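Local atomic coordinates of Myo-inositol 2-dehydrogenase (Lactobacillus plantarum WCFS1, PDB entry 3CEA), a protein that probably catalyses the NAD-dependent oxidation of myo-inositol at its C2 hydroxyl, binding the cofactor in a Rossmann-fold domain. Residues 317-320 with 321-325. Residues are numbered along the deposited sequence; the frame is centred on the assembly and turned at random.
Sequences VTVD and DGIKA
Thr318 OG1 stands over one face of the Asp321 carboxylate, nearly straight above OD2 and weakly bonded to it at 3.3 Å. At the edge of the group, OD2 takes the backbone N-H of Thr318 on its anti side, with the donor 19° out of the carboxylate plane; the Thr318 N to Asp321 OD2 distance is 3.0 Å. At its other oxygen, OD1, the same group forms a salt bridge with Arg195 of helix 182-198. Thr318 OG1 also accepts, weakly, from Asp321 N. With chi1 at 67°, the Thr318 hydroxyl sits between its own N and carbonyl carbon, which points it at the Asp321 N-H. The two reciprocal side-chain-to-backbone bonds make a capping box, with Thr318 as N-cap of helix 319-338. Val317 CG1 packs against Asp321 CB at 3.8 Å. The second carboxylate, Asp320, lies one turn before Lys324: the extended lysine passes Asp320 O with CG and brings CE to 3.3 Å from Asp320 OD2, beside a weak salt bridge from NZ. The backbone bond from Lys324 N to Asp320 O (3.1 Å) closes the same turn. Val319 CG1 and Ile323 CD1 meet at 4.1 Å, and both residues pack on Ala115 of helix 108-119. With Asp321 replaced by alanine, the Thr318 amide would probably lose its side-chain acceptor and Arg195 this carboxylate. Two acidic side chains in the first helical turn are likely to interact favourably with the helix dipole, while Asp321 couples the cap to helix 182-198.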
ATOM      1  N   VAL A 317       1.453 -31.749  13.065  1.00 50.45           N
ATOM      2  CA  VAL A 317       1.100 -32.222  11.730  1.00 49.98           C
ATOM      3  C   VAL A 317       1.449 -33.703  11.595  1.00 49.90           C
ATOM      4  O   VAL A 317       2.626 -34.079  11.543  1.00 49.82           O
ATOM      5  CB  VAL A 317       1.787 -31.386  10.623  1.00 49.96           C
ATOM      6  CG1 VAL A 317       1.430 -31.917   9.234  1.00 49.50           C
ATOM      7  CG2 VAL A 317       1.398 -29.922  10.751  1.00 49.06           C
ATOM      8  N   THR A 318       0.406 -34.530  11.555  1.00 49.70           N
ATOM      9  CA  THR A 318       0.541 -35.984  11.506  1.00 49.37           C
ATOM     10  C   THR A 318       0.754 -36.488  10.075  1.00 49.29           C
ATOM     11  O   THR A 318       0.733 -35.708   9.121  1.00 48.91           O
ATOM     12  CB  THR A 318      -0.701 -36.687  12.110  1.00 49.39           C
ATOM     13  OG1 THR A 318      -1.847 -36.444  11.284  1.00 49.74           O
ATOM     14  CG2 THR A 318      -0.985 -36.192  13.529  1.00 49.26           C
ATOM     15  N   VAL A 319       0.962 -37.798   9.946  1.00 49.47           N
ATOM     16  CA  VAL A 319       1.063 -38.465   8.647  1.00 49.49           C
ATOM     17  C   VAL A 319      -0.279 -38.361   7.923  1.00 49.51           C
ATOM     18  O   VAL A 319      -0.326 -38.138   6.708  1.00 49.32           O
ATOM     19  CB  VAL A 319       1.467 -39.955   8.806  1.00 49.51           C
ATOM     20  CG1 VAL A 319       1.754 -40.597   7.446  1.00 49.47           C
ATOM     21  CG2 VAL A 319       2.680 -40.088   9.718  1.00 50.07           C
ATOM     22  N   ASP A 320      -1.358 -38.509   8.693  1.00 49.59           N
ATOM     23  CA  ASP A 320      -2.732 -38.405   8.196  1.00 49.83           C
ATOM     24  C   ASP A 320      -3.013 -37.064   7.509  1.00 49.26           C
ATOM     25  O   ASP A 320      -3.735 -37.013   6.510  1.00 49.13           O
ATOM     26  CB  ASP A 320      -3.721 -38.633   9.345  1.00 50.33           C
ATOM     27  CG  ASP A 320      -5.167 -38.668   8.881  1.00 53.38           C
ATOM     28  OD1 ASP A 320      -5.522 -39.559   8.074  1.00 56.02           O
ATOM     29  OD2 ASP A 320      -5.951 -37.806   9.335  1.00 56.37           O
ATOM     30  N   ASP A 321      -2.441 -35.988   8.051  1.00 48.73           N
ATOM     31  CA  ASP A 321      -2.538 -34.658   7.451  1.00 48.36           C
ATOM     32  C   ASP A 321      -1.871 -34.603   6.076  1.00 47.99           C
ATOM     33  O   ASP A 321      -2.361 -33.928   5.167  1.00 47.88           O
ATOM     34  CB  ASP A 321      -1.921 -33.604   8.375  1.00 48.41           C
ATOM     35  CG  ASP A 321      -2.779 -33.317   9.595  1.00 48.55           C
ATOM     36  OD1 ASP A 321      -4.007 -33.158   9.443  1.00 49.87           O
ATOM     37  OD2 ASP A 321      -2.221 -33.236  10.710  1.00 48.66           O
ATOM     38  N   GLY A 322      -0.756 -35.315   5.937  1.00 47.66           N
ATOM     39  CA  GLY A 322      -0.017 -35.379   4.680  1.00 47.32           C
ATOM     40  C   GLY A 322      -0.720 -36.208   3.622  1.00 47.06           C
ATOM     41  O   GLY A 322      -0.699 -35.859   2.438  1.00 46.87           O
ATOM     42  N   ILE A 323      -1.338 -37.309   4.052  1.00 46.84           N
ATOM     43  CA  ILE A 323      -2.069 -38.201   3.150  1.00 46.64           C
ATOM     44  C   ILE A 323      -3.287 -37.487   2.563  1.00 46.52           C
ATOM     45  O   ILE A 323      -3.468 -37.463   1.343  1.00 46.49           O
ATOM     46  CB  ILE A 323      -2.480 -39.530   3.847  1.00 46.63           C
ATOM     47  CG1 ILE A 323      -1.238 -40.361   4.191  1.00 46.65           C
ATOM     48  CG2 ILE A 323      -3.417 -40.343   2.959  1.00 47.23           C
ATOM     49  CD1 ILE A 323      -1.493 -41.524   5.131  1.00 46.45           C
ATOM     50  N   LYS A 324      -4.096 -36.889   3.437  1.00 46.33           N
ATOM     51  CA  LYS A 324      -5.284 -36.140   3.024  1.00 46.33           C
ATOM     52  C   LYS A 324      -4.960 -35.003   2.049  1.00 46.22           C
ATOM     53  O   LYS A 324      -5.604 -34.873   1.007  1.00 46.25           O
ATOM     54  CB  LYS A 324      -6.037 -35.610   4.246  1.00 46.45           C
ATOM     55  CG  LYS A 324      -6.723 -36.696   5.059  1.00 47.17           C
ATOM     56  CD  LYS A 324      -7.345 -36.140   6.321  1.00 48.50           C
ATOM     57  CE  LYS A 324      -8.225 -37.176   7.005  1.00 49.93           C
ATOM     58  NZ  LYS A 324      -8.884 -36.607   8.214  1.00 51.30           N
ATOM     59  N   ALA A 325      -3.950 -34.201   2.383  1.00 46.05           N
ATOM     60  CA  ALA A 325      -3.512 -33.099   1.523  1.00 45.96           C
ATOM     61  C   ALA A 325      -3.097 -33.596   0.138  1.00 45.94           C
ATOM     62  O   ALA A 325      -3.411 -32.970  -0.877  1.00 45.98           O
ATOM     63  CB  ALA A 325      -2.372 -32.327   2.180  1.00 45.75           C
TER